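Local coordinates for protein luciferase-like monooxygenase (PDB 7BIP) that probably acts as a luciferase-like monooxygenase in the biosynthesis of the aromatic polyketide rishirilide, at residues 82-86 / 153-158; 93-97 / 162-166; 244-248 / 287-291. All coordinates share one frame; numbering follows the deposited sequence.

Interaction 1: 82-86 / 153-158; sequences FTHPL and HRFGPV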
loop_
_atom_site.group_PDB
_atom_site.type_symbol
_atom_site.label_atom_id
_atom_site.label_comp_id
_atom_site.label_asym_id
_atom_site.label_seq_id
_atom_site.Cartn_x
_atom_site.Cartn_y
_atom_site.Cartn_z
ATOM N N PHE A 82 -7.131 -11.762 7.421
ATOM C CA PHE A 82 -8.057 -10.734 6.961
ATOM C C PHE A 82 -7.806 -10.314 5.527
ATOM O O PHE A 82 -8.344 -9.297 5.082
ATOM C CB PHE A 82 -7.995 -9.501 7.865
ATOM C CG PHE A 82 -8.486 -9.759 9.248
ATOM C CD1 PHE A 82 -9.565 -10.599 9.462
ATOM C CD2 PHE A 82 -7.853 -9.185 10.337
ATOM C CE1 PHE A 82 -10.012 -10.854 10.749
ATOM C CE2 PHE A 82 -8.302 -9.429 11.622
ATOM C CZ PHE A 82 -9.374 -10.275 11.825
ATOM N N THR A 83 -6.993 -11.053 4.793
ATOM C CA THR A 83 -6.761 -10.688 3.418
ATOM C C THR A 83 -6.808 -11.959 2.583
ATOM O O THR A 83 -7.090 -13.053 3.085
ATOM C CB THR A 83 -5.449 -9.909 3.282
ATOM O OG1 THR A 83 -5.292 -9.437 1.937
ATOM C CG2 THR A 83 -4.252 -10.773 3.682
ATOM N N HIS A 84 -6.587 -11.798 1.300
ATOM C CA HIS A 84 -6.454 -12.891 0.358
ATOM C C HIS A 84 -4.983 -13.072 0.007
ATOM O O HIS A 84 -4.289 -12.081 -0.252
ATOM C CB HIS A 84 -7.246 -12.574 -0.909
ATOM C CG HIS A 84 -7.464 -13.751 -1.804
ATOM N ND1 HIS A 84 -6.437 -14.381 -2.472
ATOM C CD2 HIS A 84 -8.602 -14.392 -2.164
ATOM C CE1 HIS A 84 -6.929 -15.379 -3.185
ATOM N NE2 HIS A 84 -8.240 -15.398 -3.028
ATOM N N PRO A 85 -4.466 -14.304 -0.017
ATOM C CA PRO A 85 -3.021 -14.474 -0.273
ATOM C C PRO A 85 -2.561 -13.918 -1.609
ATOM O O PRO A 85 -1.401 -13.508 -1.719
ATOM C CB PRO A 85 -2.816 -15.995 -0.206
ATOM C CG PRO A 85 -4.177 -16.583 -0.302
ATOM C CD PRO A 85 -5.132 -15.585 0.270
ATOM N N LEU A 86 -3.418 -13.905 -2.637
ATOM C CA LEU A 86 -3.015 -13.301 -3.905
ATOM C C LEU A 86 -2.686 -11.828 -3.715
ATOM O O LEU A 86 -1.700 -11.318 -4.262
ATOM C CB LEU A 86 -4.126 -13.453 -4.945
ATOM C CG LEU A 86 -4.393 -14.859 -5.484
ATOM C CD1 LEU A 86 -5.676 -14.847 -6.318
ATOM C CD2 LEU A 86 -3.214 -15.365 -6.303
ATOM N N HIS A 153 -9.000 -20.648 0.183
ATOM C CA HIS A 153 -8.926 -20.110 -1.169
ATOM C C HIS A 153 -8.399 -21.180 -2.106
ATOM O O HIS A 153 -7.508 -21.945 -1.733
ATOM C CB HIS A 153 -8.018 -18.875 -1.219
ATOM C CG HIS A 153 -8.388 -17.825 -0.221
ATOM N ND1 HIS A 153 -7.703 -17.638 0.962
ATOM C CD2 HIS A 153 -9.403 -16.928 -0.215
ATOM C CE1 HIS A 153 -8.270 -16.659 1.644
ATOM N NE2 HIS A 153 -9.299 -16.209 0.951
ATOM N N ARG A 154 -8.965 -21.247 -3.313
ATOM C CA ARG A 154 -8.517 -22.189 -4.331
ATOM C C ARG A 154 -8.242 -21.436 -5.622
ATOM O O ARG A 154 -9.106 -20.698 -6.111
ATOM C CB ARG A 154 -9.550 -23.283 -4.576
ATOM C CG ARG A 154 -9.847 -24.099 -3.330
ATOM C CD ARG A 154 -10.836 -25.213 -3.635
ATOM N NE ARG A 154 -12.209 -24.751 -3.452
ATOM C CZ ARG A 154 -13.204 -25.014 -4.288
ATOM N NH1 ARG A 154 -12.987 -25.745 -5.371
ATOM N NH2 ARG A 154 -14.417 -24.546 -4.036
ATOM N N PHE A 155 -7.051 -21.621 -6.177
ATOM C CA PHE A 155 -6.712 -20.893 -7.392
ATOM C C PHE A 155 -5.546 -21.597 -8.062
ATOM O O PHE A 155 -4.838 -22.393 -7.440
ATOM C CB PHE A 155 -6.369 -19.424 -7.096
ATOM C CG PHE A 155 -5.321 -19.232 -6.019
ATOM C CD1 PHE A 155 -3.971 -19.409 -6.289
ATOM C CD2 PHE A 155 -5.693 -18.835 -4.738
ATOM C CE1 PHE A 155 -3.013 -19.225 -5.287
ATOM C CE2 PHE A 155 -4.755 -18.652 -3.744
ATOM C CZ PHE A 155 -3.405 -18.850 -4.020
ATOM N N GLY A 156 -5.351 -21.293 -9.338
ATOM C CA GLY A 156 -4.199 -21.788 -10.047
ATOM C C GLY A 156 -4.553 -22.825 -11.089
ATOM O O GLY A 156 -5.663 -23.370 -11.097
ATOM N N PRO A 157 -3.599 -23.143 -11.984
ATOM C CA PRO A 157 -2.231 -22.602 -11.964
ATOM C C PRO A 157 -2.130 -21.118 -12.326
ATOM O O PRO A 157 -2.689 -20.681 -13.340
ATOM C CB PRO A 157 -1.497 -23.457 -13.002
ATOM C CG PRO A 157 -2.569 -23.994 -13.899
ATOM C CD PRO A 157 -3.780 -24.166 -13.032
ATOM N N VAL A 158 -1.430 -20.354 -11.475
ATOM C CA VAL A 158 -1.180 -18.935 -11.697
ATOM C C VAL A 158 0.267 -18.653 -11.321
ATOM O O VAL A 158 0.892 -19.399 -10.567
ATOM C CB VAL A 158 -2.120 -18.013 -10.883
ATOM C CG1 VAL A 158 -3.544 -18.076 -11.429
ATOM C CG2 VAL A 158 -2.048 -18.360 -9.387
#
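An aromatic cluster of His84, His153 and Phe155 joins the N-terminal end of helix 85-98, in a TIM-barrel-type fold, to strand 154-158 of a small two-stranded hairpin with strand 146-149. The two imidazoles make the tightest approach, CD2 of His84 lying 3.3 Å from CD2 of His153. Their centroids are 4.1 Å apart but the planes meet at 46°, so the pair is oblique; each ring still sets an atom over one face of the other, displaced toward the rim. ND1 of His84 can accept from Leu86 N, at 3.1 Å, because a chi1 of -166° swings CG away from the backbone N and beside the carbonyl carbon. Leu86 N lies in the imidazole plane. His84 is the N-cap residue of helix 85-98 and this is a capping bond; it helps fix the rotation of the ring, with ND1 as the acceptor.

Pro85, the first helical residue, packs against both His153 and Phe155: its CD comes within 3.4 Å of His153 ND1, while its CG meets the edge of the Phe155 ring at CE2. Leu86 works on that ring's face instead. Its CD2 methyl sits 4.0 Å from the Phe155 ring centroid and 12° off the normal, a well-centred CH-pi contact. On the His84 side, Phe155 CE2 stands 4.0 Å from His84 CE1, the two rings again oblique. Beyond the two segments, Leu140 of helix 126-142 packs on both Leu86 and Phe155, and Trp148 of the partner strand meets the Phe155 ring. In the dimer, Phe119 of the second subunit makes an edge-to-face pair with His84, and Glu120 of that subunit accepts from Arg154 N.

Interaction 2: 93-97 / 162-166; sequences AMLDN and PRTWQ
Asp96 and Gln166 cross obliquely, carboxylate and amide planes 51° apart, and the two oxygens are met differently. Gln166 NE2 keeps OD1 of Asp96 almost in its own amide plane at 2.8 Å, yet meets the carboxylate from above its plane, by 37°. Asp96 OD2 takes the backbone N-H of Gln166 on its syn side, 2.9 Å away and nearly straight at 175°; the N-H of Trp165 adds a weak, bent bond to that oxygen. Asn97 turns its amide to the loop backbone: with CG anti to the carbonyl carbon, ND2 donates to Arg163 O at 2.8 Å, the acceptor lying in the amide plane. The same nitrogen also donates to Ala93 O one turn back, from the face opposite Asn97 N. Asn97 OD1 lies near the plane of the Trp165 indole, at its edge, with amide and ring planes steeply inclined. Apolar packing finishes the contact: the Met94 and Pro162 side chains cross at about a right angle, Met94 CG 3.9 Å from Pro162 CD, and Ala93 CB rests 3.9 Å from Thr164 CG2.

Gln166 NE2 also donates to Leu103 O of strand 103-107. The buried Asp96 carboxylate thus receives two well-formed N-H bonds, which would probably stabilise its negative charge while tying the loop before strand 171-175 to helix 85-98.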
loop_
_atom_site.group_PDB
_atom_site.type_symbol
_atom_site.label_atom_id
_atom_site.label_comp_id
_atom_site.label_asym_id
_atom_site.label_seq_id
_atom_site.Cartn_x
_atom_site.Cartn_y
_atom_site.Cartn_z
ATOM N N ALA A 93 5.282 -8.143 -2.841
ATOM C CA ALA A 93 6.264 -8.205 -3.920
ATOM C C ALA A 93 6.512 -6.822 -4.530
ATOM O O ALA A 93 7.662 -6.466 -4.833
ATOM C CB ALA A 93 5.826 -9.219 -4.989
ATOM N N MET A 94 5.456 -6.011 -4.692
ATOM C CA MET A 94 5.671 -4.636 -5.143
ATOM C C MET A 94 6.577 -3.883 -4.177
ATOM O O MET A 94 7.517 -3.190 -4.586
ATOM C CB MET A 94 4.338 -3.903 -5.288
ATOM C CG MET A 94 3.422 -4.406 -6.406
ATOM S SD MET A 94 1.883 -3.446 -6.373
ATOM C CE MET A 94 2.397 -1.858 -7.036
ATOM N N LEU A 95 6.301 -4.011 -2.883
ATOM C CA LEU A 95 7.086 -3.291 -1.885
ATOM C C LEU A 95 8.539 -3.757 -1.875
ATOM O O LEU A 95 9.452 -2.935 -1.735
ATOM C CB LEU A 95 6.443 -3.474 -0.507
ATOM C CG LEU A 95 7.233 -2.912 0.670
ATOM C CD1 LEU A 95 7.510 -1.419 0.441
ATOM C CD2 LEU A 95 6.422 -3.133 1.944
ATOM N N ASP A 96 8.772 -5.068 -2.010
ATOM C CA ASP A 96 10.136 -5.576 -2.097
ATOM C C ASP A 96 10.893 -4.887 -3.230
ATOM O O ASP A 96 12.023 -4.413 -3.050
ATOM C CB ASP A 96 10.112 -7.097 -2.301
ATOM C CG ASP A 96 11.452 -7.754 -2.017
ATOM O OD1 ASP A 96 12.244 -7.211 -1.218
ATOM O OD2 ASP A 96 11.712 -8.830 -2.593
ATOM N N ASN A 97 10.260 -4.783 -4.400
ATOM C CA ASN A 97 10.919 -4.149 -5.541
ATOM C C ASN A 97 11.079 -2.642 -5.355
ATOM O O ASN A 97 12.137 -2.088 -5.674
ATOM C CB ASN A 97 10.146 -4.471 -6.816
ATOM C CG ASN A 97 10.465 -5.857 -7.330
ATOM O OD1 ASN A 97 11.555 -6.098 -7.831
ATOM N ND2 ASN A 97 9.520 -6.783 -7.175
ATOM N N PRO A 162 4.344 -8.726 -9.429
ATOM C CA PRO A 162 5.722 -8.887 -9.891
ATOM C C PRO A 162 6.408 -9.996 -9.103
ATOM O O PRO A 162 5.992 -10.319 -7.982
ATOM C CB PRO A 162 6.350 -7.528 -9.591
ATOM C CG PRO A 162 5.585 -7.045 -8.340
ATOM C CD PRO A 162 4.178 -7.561 -8.533
ATOM N N ARG A 163 7.420 -10.620 -9.686
ATOM C CA ARG A 163 8.247 -11.495 -8.878
ATOM C C ARG A 163 8.990 -10.662 -7.844
ATOM O O ARG A 163 9.222 -9.471 -8.037
ATOM C CB ARG A 163 9.219 -12.273 -9.756
ATOM C CG ARG A 163 8.547 -12.918 -10.981
ATOM C CD ARG A 163 7.410 -13.866 -10.606
ATOM N NE ARG A 163 7.898 -15.127 -10.053
ATOM C CZ ARG A 163 7.213 -15.879 -9.196
ATOM N NH1 ARG A 163 7.721 -17.021 -8.740
ATOM N NH2 ARG A 163 6.021 -15.480 -8.783
ATOM N N THR A 164 9.348 -11.290 -6.726
ATOM C CA THR A 164 10.039 -10.522 -5.697
ATOM C C THR A 164 11.458 -10.145 -6.141
ATOM O O THR A 164 12.038 -10.716 -7.075
ATOM C CB THR A 164 10.091 -11.301 -4.377
ATOM O OG1 THR A 164 10.778 -12.541 -4.576
ATOM C CG2 THR A 164 8.674 -11.590 -3.874
ATOM N N TRP A 165 11.999 -9.133 -5.468
ATOM C CA TRP A 165 13.387 -8.739 -5.666
ATOM C C TRP A 165 14.319 -9.734 -4.991
ATOM O O TRP A 165 15.265 -10.244 -5.610
ATOM C CB TRP A 165 13.577 -7.333 -5.096
ATOM C CG TRP A 165 14.980 -6.788 -5.099
ATOM C CD1 TRP A 165 16.056 -7.249 -4.378
ATOM C CD2 TRP A 165 15.445 -5.640 -5.817
ATOM N NE1 TRP A 165 17.153 -6.466 -4.622
ATOM C CE2 TRP A 165 16.803 -5.469 -5.498
ATOM C CE3 TRP A 165 14.840 -4.742 -6.699
ATOM C CZ2 TRP A 165 17.577 -4.437 -6.044
ATOM C CZ3 TRP A 165 15.599 -3.722 -7.241
ATOM C CH2 TRP A 165 16.954 -3.571 -6.906
ATOM N N GLN A 166 14.051 -10.040 -3.729
ATOM C CA GLN A 166 14.902 -10.947 -2.972
ATOM C C GLN A 166 14.675 -12.395 -3.392
ATOM O O GLN A 166 13.604 -12.767 -3.867
ATOM C CB GLN A 166 14.635 -10.792 -1.474
ATOM C CG GLN A 166 14.996 -9.410 -0.954
ATOM C CD GLN A 166 14.665 -9.253 0.509
ATOM O OE1 GLN A 166 15.396 -9.739 1.373
ATOM N NE2 GLN A 166 13.558 -8.581 0.799
#

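Interaction 3: 244-248 / 287-291; sequences RQKGG and DFDRA
Extended torsions from CG to NE (chi2 -179°, chi3 likewise anti) carry the guanidinium of Arg244 away from its helix to Asp289, whose CG lies anti to the carbonyl carbon. The groups join side-on: Arg244 NE donates to Asp289 OD1 at 2.8 Å, and Arg244 NH2 to Asp289 OD2, also at 2.8 Å. Both oxygens use their syn lone pairs, and guanidinium and carboxylate lie nearly coplanar, 23° apart. This is a bidentate salt bridge, both of its hydrogen bonds fairly straight. An alanine at Asp289 removes both acceptors, which would probably leave the Arg244 charge without its mate here and its guanidinium free to turn.

Beside the ion pair, Phe288 presents a ring face to Gly248 of the other helix. Gly248 CA stands over the ring centre, 3.6 Å from the centroid and close to the normal, a CH-pi contact made by a backbone carbon. The lack of a side chain at Gly248 lets the backbone come this near the ring. Phe288 CE2 also lies 3.8 Å from Arg244 O.

The axes of the short segments pass 11.1 Å apart at 100°, too steep for lengthwise interlocking; this is a near-perpendicular helix-helix crossing at the surface, which joins helix 287-293 to helix 240-262 just after the unmodelled 264-285 stretch.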
loop_
_atom_site.group_PDB
_atom_site.type_symbol
_atom_site.label_atom_id
_atom_site.label_comp_id
_atom_site.label_asym_id
_atom_site.label_seq_id
_atom_site.Cartn_x
_atom_site.Cartn_y
_atom_site.Cartn_z
ATOM N N ARG A 244 11.192 8.284 32.843
ATOM C CA ARG A 244 10.176 7.513 33.549
ATOM C C ARG A 244 8.816 8.196 33.497
ATOM O O ARG A 244 7.791 7.538 33.278
ATOM C CB ARG A 244 10.611 7.307 34.995
ATOM C CG ARG A 244 9.512 6.773 35.923
ATOM C CD ARG A 244 10.116 6.660 37.274
ATOM N NE ARG A 244 9.308 6.046 38.316
ATOM C CZ ARG A 244 8.988 6.682 39.443
ATOM N NH1 ARG A 244 9.366 7.948 39.613
ATOM N NH2 ARG A 244 8.301 6.069 40.399
ATOM N N GLN A 245 8.775 9.515 33.711
ATOM C CA GLN A 245 7.490 10.204 33.724
ATOM C C GLN A 245 6.841 10.191 32.346
ATOM O O GLN A 245 5.686 9.773 32.199
ATOM C CB GLN A 245 7.644 11.640 34.223
ATOM C CG GLN A 245 6.300 12.353 34.313
ATOM C CD GLN A 245 6.283 13.683 33.589
ATOM O OE1 GLN A 245 7.226 14.472 33.689
ATOM N NE2 GLN A 245 5.212 13.938 32.843
ATOM N N LYS A 246 7.574 10.623 31.319
ATOM C CA LYS A 246 6.983 10.728 29.989
ATOM C C LYS A 246 6.859 9.366 29.317
ATOM O O LYS A 246 5.848 9.089 28.664
ATOM C CB LYS A 246 7.791 11.708 29.129
ATOM C CG LYS A 246 7.631 13.152 29.601
ATOM C CD LYS A 246 8.571 14.118 28.899
ATOM C CE LYS A 246 8.448 15.524 29.468
ATOM N NZ LYS A 246 7.039 16.002 29.402
ATOM N N GLY A 247 7.863 8.499 29.465
ATOM C CA GLY A 247 7.736 7.145 28.950
ATOM C C GLY A 247 6.707 6.324 29.698
ATOM O O GLY A 247 6.020 5.486 29.101
ATOM N N GLY A 248 6.591 6.540 31.011
ATOM C CA GLY A 248 5.562 5.860 31.776
ATOM C C GLY A 248 4.165 6.276 31.359
ATOM O O GLY A 248 3.265 5.439 31.272
ATOM N N ASP A 287 3.329 -0.539 38.781
ATOM C CA ASP A 287 3.323 -1.502 37.686
ATOM C C ASP A 287 4.360 -1.150 36.630
ATOM O O ASP A 287 5.052 -2.035 36.114
ATOM C CB ASP A 287 1.935 -1.581 37.053
ATOM C CG ASP A 287 1.011 -2.524 37.797
ATOM O OD1 ASP A 287 1.362 -2.939 38.921
ATOM O OD2 ASP A 287 -0.067 -2.849 37.254
ATOM N N PHE A 288 4.481 0.135 36.294
ATOM C CA PHE A 288 5.453 0.534 35.282
ATOM C C PHE A 288 6.883 0.330 35.776
ATOM O O PHE A 288 7.734 -0.189 35.038
ATOM C CB PHE A 288 5.236 1.989 34.869
ATOM C CG PHE A 288 6.221 2.455 33.843
ATOM C CD1 PHE A 288 6.139 1.993 32.537
ATOM C CD2 PHE A 288 7.255 3.309 34.190
ATOM C CE1 PHE A 288 7.061 2.393 31.586
ATOM C CE2 PHE A 288 8.180 3.715 33.238
ATOM C CZ PHE A 288 8.078 3.260 31.938
ATOM N N ASP A 289 7.177 0.748 37.010
ATOM C CA ASP A 289 8.532 0.572 37.530
ATOM C C ASP A 289 8.915 -0.905 37.588
ATOM O O ASP A 289 10.071 -1.266 37.327
ATOM C CB ASP A 289 8.665 1.212 38.913
ATOM C CG ASP A 289 8.588 2.733 38.873
ATOM O OD1 ASP A 289 8.868 3.340 37.806
ATOM O OD2 ASP A 289 8.246 3.321 39.921
ATOM N N ARG A 290 7.968 -1.779 37.937
ATOM C CA ARG A 290 8.293 -3.203 37.953
ATOM C C ARG A 290 8.564 -3.716 36.543
ATOM O O ARG A 290 9.482 -4.516 36.332
ATOM C CB ARG A 290 7.171 -4.004 38.614
ATOM C CG ARG A 290 7.553 -4.499 39.995
ATOM C CD ARG A 290 6.458 -5.339 40.647
ATOM N NE ARG A 290 5.282 -4.552 41.021
ATOM C CZ ARG A 290 5.250 -3.646 41.996
ATOM N NH1 ARG A 290 4.124 -2.993 42.250
ATOM N NH2 ARG A 290 6.334 -3.387 42.718
ATOM N N ALA A 291 7.791 -3.254 35.560
ATOM C CA ALA A 291 8.057 -3.639 34.178
ATOM C C ALA A 291 9.455 -3.212 33.743
ATOM O O ALA A 291 10.170 -3.976 33.081
ATOM C CB ALA A 291 7.004 -3.034 33.248
#

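How the interactions relate
Interactions 1 and 2 hold the same element, helix 85-98, near its start and farther along it, each against a segment of the 153-166 region; their centres lie about 17 Å apart, both are partly buried, and both touch the second subunit. Interaction 3 is a surface contact on the opposite side of the chain's centre, about 45 Å from interaction 1 between centres, and no other chain of the assembly reaches its segments. The chemistry shifts with place: 82-86 / 153-158 rests on rings and apolar side chains, 93-97 / 162-166 on amide and carboxylate hydrogen bonds to a loop, its backbone and Gln166 side chain, and 244-248 / 287-291 on a salt bridge beside a glycine-phenylalanine contact.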